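PDB 1BF6: phosphotriesterase homology protein from Escherichia coli, which hydrolyses phosphorylated glyceryl acetates, as well as aromatic acetates and propionates, with the help of two zinc ions per subunit. Local coordinates for residues Thr5-Ala10 with Asp277-Leu282; Met39-Thr44 with Gly256-Leu261; Arg45-Val50 with Thr72-Val77; Val205-Ile210 with Asn235-Ser240. One frame throughout, in Å; residues are numbered along the deposited sequence.

Interaction 1: residues Thr5-Ala10 with Asp277-Leu282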
loop_
_atom_site.group_PDB
_atom_site.type_symbol
_atom_site.label_atom_id
_atom_site.label_comp_id
_atom_site.label_asym_id
_atom_site.label_seq_id
_atom_site.Cartn_x
_atom_site.Cartn_y
_atom_site.Cartn_z
ATOM N N THR A 5 -7.291 -16.989 4.722
ATOM C CA THR A 5 -7.011 -17.646 5.999
ATOM C C THR A 5 -5.729 -17.118 6.649
ATOM O O THR A 5 -5.489 -17.348 7.837
ATOM C CB THR A 5 -6.909 -19.184 5.857
ATOM O OG1 THR A 5 -5.688 -19.534 5.200
ATOM C CG2 THR A 5 -8.092 -19.733 5.060
ATOM N N GLY A 6 -4.911 -16.400 5.881
ATOM C CA GLY A 6 -3.673 -15.865 6.430
ATOM C C GLY A 6 -3.632 -14.350 6.516
ATOM O O GLY A 6 -4.560 -13.675 6.073
ATOM N N TYR A 7 -2.548 -13.814 7.074
ATOM C CA TYR A 7 -2.368 -12.374 7.217
ATOM C C TYR A 7 -2.001 -11.706 5.890
ATOM O O TYR A 7 -1.446 -12.343 4.985
ATOM C CB TYR A 7 -1.265 -12.072 8.229
ATOM C CG TYR A 7 -1.580 -12.463 9.661
ATOM C CD1 TYR A 7 -2.873 -12.331 10.179
ATOM C CD2 TYR A 7 -0.568 -12.888 10.519
ATOM C CE1 TYR A 7 -3.142 -12.603 11.514
ATOM C CE2 TYR A 7 -0.825 -13.165 11.850
ATOM C CZ TYR A 7 -2.111 -13.019 12.344
ATOM O OH TYR A 7 -2.368 -13.290 13.662
ATOM N N THR A 8 -2.270 -10.406 5.813
ATOM C CA THR A 8 -1.980 -9.620 4.620
ATOM C C THR A 8 -1.274 -8.314 4.991
ATOM O O THR A 8 -1.729 -7.585 5.883
ATOM C CB THR A 8 -3.304 -9.260 3.852
ATOM O OG1 THR A 8 -3.948 -10.452 3.396
ATOM C CG2 THR A 8 -3.009 -8.345 2.658
ATOM N N LEU A 9 -0.136 -8.048 4.340
ATOM C CA LEU A 9 0.602 -6.791 4.536
ATOM C C LEU A 9 -0.006 -5.917 3.429
ATOM O O LEU A 9 0.182 -6.184 2.250
ATOM C CB LEU A 9 2.106 -6.998 4.325
ATOM C CG LEU A 9 2.924 -7.296 5.595
ATOM C CD1 LEU A 9 2.338 -8.456 6.376
ATOM C CD2 LEU A 9 4.378 -7.558 5.227
ATOM N N ALA A 10 -0.755 -4.902 3.843
ATOM C CA ALA A 10 -1.505 -4.027 2.936
ATOM C C ALA A 10 -0.753 -3.058 2.027
ATOM O O ALA A 10 -1.352 -2.501 1.105
ATOM C CB ALA A 10 -2.555 -3.258 3.740
ATOM N N ASP A 277 -8.311 -8.642 18.073
ATOM C CA ASP A 277 -8.191 -7.247 17.613
ATOM C C ASP A 277 -7.140 -7.208 16.491
ATOM O O ASP A 277 -7.337 -6.573 15.451
ATOM C CB ASP A 277 -7.694 -6.313 18.731
ATOM C CG ASP A 277 -8.730 -6.040 19.814
ATOM O OD1 ASP A 277 -9.949 -6.043 19.540
ATOM O OD2 ASP A 277 -8.299 -5.791 20.964
ATOM N N VAL A 278 -6.012 -7.874 16.727
ATOM C CA VAL A 278 -4.929 -7.935 15.751
ATOM C C VAL A 278 -5.406 -8.602 14.455
ATOM O O VAL A 278 -5.175 -8.085 13.361
ATOM C CB VAL A 278 -3.709 -8.735 16.317
ATOM C CG1 VAL A 278 -2.656 -8.978 15.222
ATOM C CG2 VAL A 278 -3.098 -8.007 17.513
ATOM N N ASP A 279 -6.109 -9.728 14.588
ATOM C CA ASP A 279 -6.591 -10.475 13.424
ATOM C C ASP A 279 -7.616 -9.712 12.579
ATOM O O ASP A 279 -7.736 -9.961 11.386
ATOM C CB ASP A 279 -7.103 -11.873 13.830
ATOM C CG ASP A 279 -5.972 -12.804 14.307
ATOM O OD1 ASP A 279 -4.788 -12.404 14.244
ATOM O OD2 ASP A 279 -6.262 -13.947 14.729
ATOM N N VAL A 280 -8.328 -8.774 13.193
ATOM C CA VAL A 280 -9.292 -7.965 12.449
ATOM C C VAL A 280 -8.500 -7.126 11.428
ATOM O O VAL A 280 -8.829 -7.106 10.233
ATOM C CB VAL A 280 -10.101 -7.034 13.379
ATOM C CG1 VAL A 280 -10.828 -5.962 12.575
ATOM C CG2 VAL A 280 -11.122 -7.843 14.157
ATOM N N MET A 281 -7.419 -6.494 11.892
ATOM C CA MET A 281 -6.604 -5.656 11.013
ATOM C C MET A 281 -5.769 -6.439 10.008
ATOM O O MET A 281 -5.737 -6.086 8.826
ATOM C CB MET A 281 -5.708 -4.722 11.834
ATOM C CG MET A 281 -6.464 -3.804 12.797
ATOM S SD MET A 281 -5.364 -2.776 13.805
ATOM C CE MET A 281 -4.879 -3.934 15.092
ATOM N N LEU A 282 -5.137 -7.528 10.451
ATOM C CA LEU A 282 -4.278 -8.329 9.579
ATOM C C LEU A 282 -4.910 -9.386 8.682
ATOM O O LEU A 282 -4.337 -9.739 7.653
ATOM C CB LEU A 282 -3.146 -8.980 10.388
ATOM C CG LEU A 282 -2.062 -8.071 10.973
ATOM C CD1 LEU A 282 -1.043 -8.937 11.739
ATOM C CD2 LEU A 282 -1.363 -7.295 9.849
HETATM O O HOH W 1 -3.467 -5.309 7.199
#

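Interaction 2: residues Met39-Thr44 with Gly256-Leu261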
loop_
_atom_site.group_PDB
_atom_site.type_symbol
_atom_site.label_atom_id
_atom_site.label_comp_id
_atom_site.label_asym_id
_atom_site.label_seq_id
_atom_site.Cartn_x
_atom_site.Cartn_y
_atom_site.Cartn_z
ATOM N N MET A 39 10.165 -13.327 2.515
ATOM C CA MET A 39 8.804 -13.828 2.313
ATOM C C MET A 39 8.633 -15.140 3.067
ATOM O O MET A 39 7.575 -15.388 3.629
ATOM C CB MET A 39 8.471 -13.985 0.819
ATOM C CG MET A 39 8.449 -12.661 0.034
ATOM S SD MET A 39 7.337 -11.380 0.657
ATOM C CE MET A 39 8.515 -10.179 1.391
ATOM N N ASN A 40 9.683 -15.958 3.112
ATOM C CA ASN A 40 9.636 -17.216 3.858
ATOM C C ASN A 40 9.474 -16.916 5.353
ATOM O O ASN A 40 8.732 -17.609 6.051
ATOM C CB ASN A 40 10.901 -18.049 3.627
ATOM C CG ASN A 40 10.951 -18.673 2.245
ATOM O OD1 ASN A 40 12.027 -18.995 1.736
ATOM N ND2 ASN A 40 9.793 -18.875 1.643
ATOM N N ASP A 41 10.143 -15.865 5.833
ATOM C CA ASP A 41 10.043 -15.460 7.240
ATOM C C ASP A 41 8.608 -15.010 7.536
ATOM O O ASP A 41 8.053 -15.302 8.597
ATOM C CB ASP A 41 10.999 -14.296 7.551
ATOM C CG ASP A 41 12.477 -14.675 7.425
ATOM O OD1 ASP A 41 12.799 -15.856 7.158
ATOM O OD2 ASP A 41 13.318 -13.765 7.583
ATOM N N LEU A 42 8.023 -14.268 6.599
ATOM C CA LEU A 42 6.653 -13.805 6.759
ATOM C C LEU A 42 5.696 -15.001 6.843
ATOM O O LEU A 42 4.786 -15.012 7.670
ATOM C CB LEU A 42 6.241 -12.904 5.586
ATOM C CG LEU A 42 6.745 -11.462 5.537
ATOM C CD1 LEU A 42 6.199 -10.799 4.265
ATOM C CD2 LEU A 42 6.314 -10.694 6.773
ATOM N N MET A 43 5.924 -15.996 5.990
ATOM C CA MET A 43 5.097 -17.205 5.925
ATOM C C MET A 43 5.067 -17.935 7.276
ATOM O O MET A 43 4.019 -18.432 7.692
ATOM C CB MET A 43 5.627 -18.159 4.836
ATOM C CG MET A 43 5.553 -17.654 3.384
ATOM S SD MET A 43 3.920 -17.800 2.674
ATOM C CE MET A 43 3.939 -19.477 2.120
ATOM N N THR A 44 6.201 -17.969 7.977
ATOM C CA THR A 44 6.260 -18.652 9.281
ATOM C C THR A 44 5.416 -17.950 10.360
ATOM O O THR A 44 4.983 -18.577 11.334
ATOM C CB THR A 44 7.736 -18.854 9.762
ATOM O OG1 THR A 44 8.183 -17.663 10.422
ATOM C CG2 THR A 44 8.667 -19.108 8.581
ATOM N N GLY A 256 13.555 -5.725 8.205
ATOM C CA GLY A 256 12.744 -6.670 7.444
ATOM C C GLY A 256 11.227 -6.500 7.528
ATOM O O GLY A 256 10.696 -5.768 8.391
ATOM N N TYR A 257 10.528 -7.185 6.621
ATOM C CA TYR A 257 9.063 -7.146 6.567
ATOM C C TYR A 257 8.424 -7.737 7.820
ATOM O O TYR A 257 7.450 -7.186 8.341
ATOM C CB TYR A 257 8.536 -7.924 5.358
ATOM C CG TYR A 257 9.021 -7.424 4.021
ATOM C CD1 TYR A 257 10.262 -7.808 3.528
ATOM C CD2 TYR A 257 8.227 -6.577 3.239
ATOM C CE1 TYR A 257 10.709 -7.371 2.305
ATOM C CE2 TYR A 257 8.664 -6.129 1.997
ATOM C CZ TYR A 257 9.910 -6.533 1.539
ATOM O OH TYR A 257 10.373 -6.106 0.324
ATOM N N ASP A 258 8.981 -8.844 8.311
ATOM C CA ASP A 258 8.429 -9.500 9.500
ATOM C C ASP A 258 8.606 -8.754 10.817
ATOM O O ASP A 258 8.231 -9.266 11.865
ATOM C CB ASP A 258 8.900 -10.956 9.613
ATOM C CG ASP A 258 10.384 -11.094 9.970
ATOM O OD1 ASP A 258 11.138 -10.095 9.997
ATOM O OD2 ASP A 258 10.793 -12.246 10.212
ATOM N N TYR A 259 9.196 -7.560 10.767
ATOM C CA TYR A 259 9.358 -6.727 11.956
ATOM C C TYR A 259 7.959 -6.458 12.511
ATOM O O TYR A 259 7.773 -6.302 13.714
ATOM C CB TYR A 259 10.023 -5.398 11.582
ATOM C CG TYR A 259 10.131 -4.402 12.700
ATOM C CD1 TYR A 259 9.111 -3.481 12.957
ATOM C CD2 TYR A 259 11.283 -4.339 13.481
ATOM C CE1 TYR A 259 9.243 -2.519 13.964
ATOM C CE2 TYR A 259 11.426 -3.384 14.479
ATOM C CZ TYR A 259 10.408 -2.483 14.714
ATOM O OH TYR A 259 10.570 -1.549 15.704
ATOM N N LEU A 260 6.978 -6.399 11.612
ATOM C CA LEU A 260 5.595 -6.155 12.004
ATOM C C LEU A 260 5.136 -7.214 13.003
ATOM O O LEU A 260 4.485 -6.896 13.995
ATOM C CB LEU A 260 4.685 -6.205 10.764
ATOM C CG LEU A 260 3.184 -5.998 10.980
ATOM C CD1 LEU A 260 2.911 -4.594 11.472
ATOM C CD2 LEU A 260 2.433 -6.254 9.673
ATOM N N LEU A 261 5.519 -8.461 12.751
ATOM C CA LEU A 261 5.103 -9.578 13.599
ATOM C C LEU A 261 6.065 -9.943 14.733
ATOM O O LEU A 261 5.633 -10.393 15.800
ATOM C CB LEU A 261 4.800 -10.795 12.715
ATOM C CG LEU A 261 3.651 -10.523 11.723
ATOM C CD1 LEU A 261 3.577 -11.572 10.645
ATOM C CD2 LEU A 261 2.328 -10.405 12.472
HETATM O O HOH W 2 9.368 -14.323 11.153
#

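Interaction 3: residues Arg45-Val50 with Thr72-Val77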
loop_
_atom_site.group_PDB
_atom_site.type_symbol
_atom_site.label_atom_id
_atom_site.label_comp_id
_atom_site.label_asym_id
_atom_site.label_seq_id
_atom_site.Cartn_x
_atom_site.Cartn_y
_atom_site.Cartn_z
ATOM N N ARG A 45 5.158 -16.660 10.171
ATOM C CA ARG A 45 4.364 -15.884 11.120
ATOM C C ARG A 45 2.897 -15.751 10.685
ATOM O O ARG A 45 2.184 -14.868 11.171
ATOM C CB ARG A 45 4.943 -14.482 11.302
ATOM C CG ARG A 45 6.402 -14.418 11.663
ATOM C CD ARG A 45 6.671 -14.812 13.099
ATOM N NE ARG A 45 8.102 -14.706 13.357
ATOM C CZ ARG A 45 8.802 -15.549 14.103
ATOM N NH1 ARG A 45 8.210 -16.579 14.700
ATOM N NH2 ARG A 45 10.112 -15.392 14.202
ATOM N N GLY A 46 2.484 -16.579 9.729
ATOM C CA GLY A 46 1.097 -16.579 9.280
ATOM C C GLY A 46 0.688 -15.690 8.119
ATOM O O GLY A 46 -0.498 -15.621 7.776
ATOM N N VAL A 47 1.646 -14.976 7.538
ATOM C CA VAL A 47 1.346 -14.104 6.402
ATOM C C VAL A 47 1.196 -14.943 5.150
ATOM O O VAL A 47 2.021 -15.822 4.878
ATOM C CB VAL A 47 2.459 -13.043 6.173
ATOM C CG1 VAL A 47 2.157 -12.210 4.892
ATOM C CG2 VAL A 47 2.545 -12.113 7.386
ATOM N N ARG A 48 0.152 -14.665 4.372
ATOM C CA ARG A 48 -0.074 -15.398 3.137
ATOM C C ARG A 48 -0.155 -14.477 1.903
ATOM O O ARG A 48 0.126 -14.918 0.794
ATOM C CB ARG A 48 -1.341 -16.263 3.250
ATOM C CG ARG A 48 -1.216 -17.414 4.247
ATOM C CD ARG A 48 -0.201 -18.438 3.752
ATOM N NE ARG A 48 -0.032 -19.566 4.672
ATOM C CZ ARG A 48 0.876 -19.624 5.647
ATOM N NH1 ARG A 48 1.723 -18.621 5.857
ATOM N NH2 ARG A 48 0.930 -20.692 6.424
ATOM N N ASN A 49 -0.479 -13.203 2.127
ATOM C CA ASN A 49 -0.619 -12.217 1.035
ATOM C C ASN A 49 0.141 -10.912 1.266
ATOM O O ASN A 49 0.188 -10.399 2.382
ATOM C CB ASN A 49 -2.097 -11.840 0.847
ATOM C CG ASN A 49 -3.023 -13.036 0.933
ATOM O OD1 ASN A 49 -3.095 -13.849 0.014
ATOM N ND2 ASN A 49 -3.707 -13.166 2.064
ATOM N N VAL A 50 0.639 -10.330 0.175
ATOM C CA VAL A 50 1.345 -9.048 0.216
ATOM C C VAL A 50 0.793 -8.235 -0.950
ATOM O O VAL A 50 0.815 -8.718 -2.075
ATOM C CB VAL A 50 2.893 -9.184 0.007
ATOM C CG1 VAL A 50 3.526 -7.789 -0.120
ATOM C CG2 VAL A 50 3.535 -9.916 1.202
ATOM N N THR A 72 8.502 -19.077 -2.946
ATOM C CA THR A 72 8.030 -19.077 -1.561
ATOM C C THR A 72 6.574 -19.483 -1.282
ATOM O O THR A 72 6.228 -19.811 -0.145
ATOM C CB THR A 72 8.247 -17.688 -0.949
ATOM O OG1 THR A 72 7.389 -16.737 -1.599
ATOM C CG2 THR A 72 9.684 -17.240 -1.149
ATOM N N GLY A 73 5.712 -19.430 -2.295
ATOM C CA GLY A 73 4.321 -19.784 -2.078
ATOM C C GLY A 73 3.490 -18.624 -1.551
ATOM O O GLY A 73 2.282 -18.759 -1.338
ATOM N N ILE A 74 4.124 -17.479 -1.312
ATOM C CA ILE A 74 3.369 -16.337 -0.831
ATOM C C ILE A 74 2.555 -15.795 -2.018
ATOM O O ILE A 74 2.874 -16.078 -3.174
ATOM C CB ILE A 74 4.282 -15.243 -0.227
ATOM C CG1 ILE A 74 3.466 -14.386 0.750
ATOM C CG2 ILE A 74 4.957 -14.422 -1.337
ATOM C CD1 ILE A 74 4.279 -13.482 1.624
ATOM N N ASN A 75 1.439 -15.136 -1.719
ATOM C CA ASN A 75 0.602 -14.566 -2.772
ATOM C C ASN A 75 0.857 -13.069 -2.880
ATOM O O ASN A 75 0.772 -12.337 -1.895
ATOM C CB ASN A 75 -0.885 -14.822 -2.510
ATOM C CG ASN A 75 -1.765 -14.289 -3.635
ATOM O OD1 ASN A 75 -2.614 -13.418 -3.424
ATOM N ND2 ASN A 75 -1.554 -14.808 -4.843
ATOM N N VAL A 76 1.160 -12.612 -4.087
ATOM C CA VAL A 76 1.431 -11.200 -4.298
ATOM C C VAL A 76 0.382 -10.548 -5.205
ATOM O O VAL A 76 0.149 -11.013 -6.323
ATOM C CB VAL A 76 2.819 -10.990 -4.936
ATOM C CG1 VAL A 76 3.049 -9.513 -5.205
ATOM C CG2 VAL A 76 3.916 -11.544 -4.019
ATOM N N VAL A 77 -0.253 -9.493 -4.705
ATOM C CA VAL A 77 -1.234 -8.762 -5.492
ATOM C C VAL A 77 -0.524 -7.548 -6.090
ATOM O O VAL A 77 -0.092 -6.658 -5.357
ATOM C CB VAL A 77 -2.429 -8.278 -4.640
ATOM C CG1 VAL A 77 -3.388 -7.439 -5.501
ATOM C CG2 VAL A 77 -3.159 -9.486 -4.024
HETATM O O HOH W 3 0.188 -17.601 0.279
#

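Interaction 4: residues Val205-Ile210 with Asn235-Ser240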
loop_
_atom_site.group_PDB
_atom_site.type_symbol
_atom_site.label_atom_id
_atom_site.label_comp_id
_atom_site.label_asym_id
_atom_site.label_seq_id
_atom_site.Cartn_x
_atom_site.Cartn_y
_atom_site.Cartn_z
ATOM N N VAL A 205 -8.272 3.101 6.310
ATOM C CA VAL A 205 -7.038 3.844 6.571
ATOM C C VAL A 205 -5.899 2.862 6.866
ATOM O O VAL A 205 -6.130 1.743 7.341
ATOM C CB VAL A 205 -7.190 4.847 7.744
ATOM C CG1 VAL A 205 -8.159 5.972 7.360
ATOM C CG2 VAL A 205 -7.669 4.122 9.021
ATOM N N GLN A 206 -4.674 3.277 6.552
ATOM C CA GLN A 206 -3.517 2.427 6.772
ATOM C C GLN A 206 -2.403 3.011 7.628
ATOM O O GLN A 206 -2.065 4.187 7.522
ATOM C CB GLN A 206 -2.930 1.986 5.442
ATOM C CG GLN A 206 -3.811 1.025 4.703
ATOM C CD GLN A 206 -3.330 0.721 3.315
ATOM O OE1 GLN A 206 -2.235 1.143 2.888
ATOM N NE2 GLN A 206 -4.157 -0.003 2.576
ATOM N N PHE A 207 -1.926 2.182 8.559
ATOM C CA PHE A 207 -0.795 2.507 9.418
ATOM C C PHE A 207 0.225 1.584 8.754
ATOM O O PHE A 207 0.411 0.426 9.161
ATOM C CB PHE A 207 -1.055 2.094 10.881
ATOM C CG PHE A 207 -1.967 3.041 11.642
ATOM C CD1 PHE A 207 -3.248 3.353 11.167
ATOM C CD2 PHE A 207 -1.548 3.617 12.843
ATOM C CE1 PHE A 207 -4.089 4.227 11.877
ATOM C CE2 PHE A 207 -2.379 4.489 13.558
ATOM C CZ PHE A 207 -3.656 4.797 13.073
ATOM N N ASP A 208 0.818 2.077 7.667
ATOM C CA ASP A 208 1.768 1.295 6.864
ATOM C C ASP A 208 3.230 1.750 6.862
ATOM O O ASP A 208 3.999 1.324 5.992
ATOM C CB ASP A 208 1.279 1.200 5.409
ATOM C CG ASP A 208 0.932 2.559 4.815
ATOM O OD1 ASP A 208 1.506 3.578 5.246
ATOM O OD2 ASP A 208 0.044 2.609 3.932
ATOM N N THR A 209 3.594 2.629 7.790
ATOM C CA THR A 209 4.979 3.093 7.887
ATOM C C THR A 209 5.585 2.608 9.221
ATOM O O THR A 209 6.490 3.237 9.790
ATOM C CB THR A 209 5.091 4.628 7.752
ATOM O OG1 THR A 209 4.315 5.276 8.768
ATOM C CG2 THR A 209 4.602 5.091 6.361
ATOM N N ILE A 210 5.054 1.488 9.709
ATOM C CA ILE A 210 5.513 0.878 10.954
ATOM C C ILE A 210 7.012 0.609 10.861
ATOM O O ILE A 210 7.477 0.035 9.877
ATOM C CB ILE A 210 4.748 -0.436 11.216
ATOM C CG1 ILE A 210 3.312 -0.115 11.654
ATOM C CG2 ILE A 210 5.464 -1.290 12.270
ATOM C CD1 ILE A 210 2.337 -1.274 11.460
ATOM N N ASN A 235 -12.298 -2.222 12.351
ATOM C CA ASN A 235 -12.690 -2.860 11.092
ATOM C C ASN A 235 -12.399 -1.987 9.853
ATOM O O ASN A 235 -12.729 -2.377 8.733
ATOM C CB ASN A 235 -14.168 -3.294 11.112
ATOM C CG ASN A 235 -15.133 -2.122 11.249
ATOM O OD1 ASN A 235 -14.757 -1.009 11.650
ATOM N ND2 ASN A 235 -16.402 -2.379 10.940
ATOM N N ARG A 236 -11.782 -0.823 10.058
ATOM C CA ARG A 236 -11.433 0.071 8.944
ATOM C C ARG A 236 -9.930 0.357 8.862
ATOM O O ARG A 236 -9.490 1.148 8.025
ATOM C CB ARG A 236 -12.207 1.395 9.037
ATOM C CG ARG A 236 -13.675 1.287 8.643
ATOM C CD ARG A 236 -13.825 0.718 7.242
ATOM N NE ARG A 236 -15.233 0.582 6.880
ATOM C CZ ARG A 236 -15.946 -0.537 6.996
ATOM N NH1 ARG A 236 -15.397 -1.656 7.459
ATOM N NH2 ARG A 236 -17.244 -0.519 6.713
ATOM N N VAL A 237 -9.150 -0.334 9.698
ATOM C CA VAL A 237 -7.698 -0.153 9.768
ATOM C C VAL A 237 -6.900 -1.342 9.243
ATOM O O VAL A 237 -7.197 -2.499 9.566
ATOM C CB VAL A 237 -7.243 0.119 11.236
ATOM C CG1 VAL A 237 -5.728 0.301 11.307
ATOM C CG2 VAL A 237 -7.926 1.335 11.784
ATOM N N MET A 238 -5.919 -1.052 8.386
ATOM C CA MET A 238 -5.026 -2.072 7.858
ATOM C C MET A 238 -3.577 -1.652 8.164
ATOM O O MET A 238 -3.311 -0.471 8.436
ATOM C CB MET A 238 -5.290 -2.359 6.384
ATOM C CG MET A 238 -6.672 -2.995 6.179
ATOM S SD MET A 238 -6.964 -3.688 4.558
ATOM C CE MET A 238 -7.124 -2.190 3.588
ATOM N N LEU A 239 -2.661 -2.623 8.142
ATOM C CA LEU A 239 -1.264 -2.390 8.526
ATOM C C LEU A 239 -0.212 -2.870 7.544
ATOM O O LEU A 239 -0.445 -3.799 6.772
ATOM C CB LEU A 239 -0.995 -3.109 9.866
ATOM C CG LEU A 239 -1.986 -2.943 11.031
ATOM C CD1 LEU A 239 -1.606 -3.903 12.164
ATOM C CD2 LEU A 239 -2.008 -1.525 11.537
ATOM N N SER A 240 0.974 -2.250 7.628
ATOM C CA SER A 240 2.123 -2.617 6.800
ATOM C C SER A 240 3.416 -1.879 7.209
ATOM O O SER A 240 3.404 -1.049 8.120
ATOM C CB SER A 240 1.829 -2.402 5.306
ATOM O OG SER A 240 1.988 -3.621 4.589
#

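Interaction 1: residues Thr5-Ala10 with Asp277-Leu282
Tyr7 lies against Leu282 with one face of its ring and reaches Asp279 with its hydroxyl. The methyl Leu282 CD1 sits 4.0 Å above the ring centroid of Tyr7, only 3° off the normal, in a CH-pi contact. Leu282 CB closes on the ring atom Tyr7 CD1 at 3.4 Å. The Tyr7 side chain is set with CG anti to its carbonyl carbon (chi1 -67°), which carries the ring alongside the helix. Its OH donates to Asp279 OD1 at 2.6 Å, meeting the syn side of a carboxylate turned 56° from the ring. Gln275 gives OD1 a second hydrogen bond. A phenylalanine at Tyr7 would probably keep the leucine packing but leave the carboxylate of Asp279 without its hydroxyl partner. The backbone adds one bond, from Thr8 N to Leu282 O at 2.8 Å. The same carbonyl also receives the CA-H of Tyr7. A water lies within hydrogen-bonding distance of both Thr8 O and Met281 O. Strand 7-12 is thus joined to helix 275-289, the last helix around this TIM-barrel-type fold. Asp279 itself is a beta-D-glucose-binding residue. Leu282 also packs on Leu260 and Leu261 of helix 259-270, and Tyr7 bonds through its backbone to strand 47-52.

Interaction 2: residues Met39-Thr44 with Gly256-Leu261
Met39 places its terminal methyl over the ring of Tyr257. Met39 CE stands 3.6 Å from the ring centroid of Tyr257 and 11° off the normal, a CH-pi contact close to the middle of the face. The sulfur follows behind it, with Met39 SD at 5.3 Å from the same centroid, which makes this a Met-aromatic contact through the methyl. The methionine chain is bent at chi2 and again at chi3 (107°). These bends bring the methyl to the ring although the side chain starts out pointing away from it.

Leu42 comes in beside the methionine. Its CD2 packs 3.8 Å from Tyr257 CB and reaches 3.6 Å from Asp258 N, so one branch covers the backbone between the two residues. Asp41 and Asp258 meet next to this apolar patch. Asp258 OD2 lies 3.4 Å from Asp41 CB, and the two carboxylate planes are 24° apart.

The ring of Tyr257 is also held at its far end, where OH bonds to the backbone carbonyl of His13, a zinc ligand. An alanine in place of Tyr257 would probably open a gap beneath the Met39 methyl and leave that carbonyl without the hydroxyl.

The carboxylates come as near as 3.9 Å, from Asp41 OD2 to Asp258 OD2. Lys250 forms salt bridges with both, so its charge probably offsets their repulsion. A water links Asp258 OD2 to Asp41 O as well. The contact therefore joins an apolar patch to a charged edge, where two acids share one lysine.

Interaction 3: residues Arg45-Val50 with Thr72-Val77
Arg48 and Asn75 open a run of three backbone hydrogen bonds between parallel strands. Asn75 N donates to Arg48 O at 2.8 Å. Val50 N then donates to Asn75 O at 2.9 Å, and Val77 N to Val50 O at 2.9 Å. The bonds pair Asn49 with Asn75 and Val50 with Val76. Weaker CA-H...O contacts accompany them, from Asn49 CA to Asn75 O and from Val76 CA to Val50 O. A water donates to both Arg48 O and Gly73 O, extending the link to the turn just ahead of the second strand.

The apolar contacts centre on Ile74. Its CG1 is anti to the backbone N (chi1 -157°), and the extended chain carries CD1 across to the first strand. There Ile74 CD1 lies 3.7 Å from Val50 CG2 and 4.1 Å from Val47 CG1, so one methyl touches both valines. Nearer the backbone, Ile74 CG1 rests 3.4 Å from Arg48 O.

The polar side chains Asn49 and Asn75 project from the same face of the sheet. Their amide planes are almost perpendicular, 87° apart. Asn49 OD1 touches Asn75 CB at 3.5 Å. The amide nitrogen of Asn49 is used elsewhere, bonding to Asp3 O and Thr8 OG1.

The two strands are the ends of a beta-alpha-beta unit that crosses over through helix 62-72. Strand 47-52 is the middle strand of its sheet, with strand 7-12 along its other edge. Helix 32-44 leads into it through a Schellman motif at Gly46, and Met39 of that helix packs on Ile74.

Interaction 4: residues Val205-Ile210 with Asn235-Ser240
Val205 and Arg236 begin a ladder of backbone hydrogen bonds between two parallel strands. Val205 N donates to Arg236 O at 2.9 Å, and Met238 N returns a bond to Val205 O at 3.0 Å. Phe207 N to Met238 O (3.0 Å) and Ser240 N to Phe207 O (3.1 Å) continue it. Beyond the strands, Ile210 N makes a weak bond to Ser240 O at 3.4 Å.

Apolar packing lies mainly on the face that carries Val205, Phe207, Val237 and Leu239. Val205 CG2 meets Val237 CG2 at 3.9 Å. With the Phe207 ring carbon CG anti to the carbonyl carbon (chi1 -78°), CD1 comes 3.9 Å from Val237 CG1, while CB packs 3.8 Å from Leu239 CD2. Helix 218-230, the crossover of this beta-alpha-beta unit, covers Phe207 and Val237.

Asp208 and Ser240 touch through their CB atoms, and their polar ends turn to other partners. Asp208 OD1 accepts from His185 ND1, a second-shell bond likely to orient this zinc ligand. Ser240 OG bonds to Glu12 and to the backbone N of His11, another zinc ligand. The buried ladder thus ends in polar groups bonded to ligands of both metal ions, which probably steadies them.

All four contacts belong to one TIM-barrel-type domain. Interactions 1 and 3 share the sheet that contains strands 7-12 and 47-52, and their centres are about 12 Å apart. The centres of interactions 2 and 3 are about 10 Å apart; helix 32-44 is followed in the chain by strand 47-52. The other helix of interaction 2, 259-270, precedes helix 275-289 of interaction 1, and leucines pack between them. Along the chain, interactions 3 and 4 follow in series, and both fall within the spans of 1 and 2. Interaction 4 belongs to the five-stranded sheet. Ala10 N reaches Leu239 O, so strand 7-12 meets strand 237-239 and closes the barrel, while C-terminal helix 275-289 packs against strand 7-12.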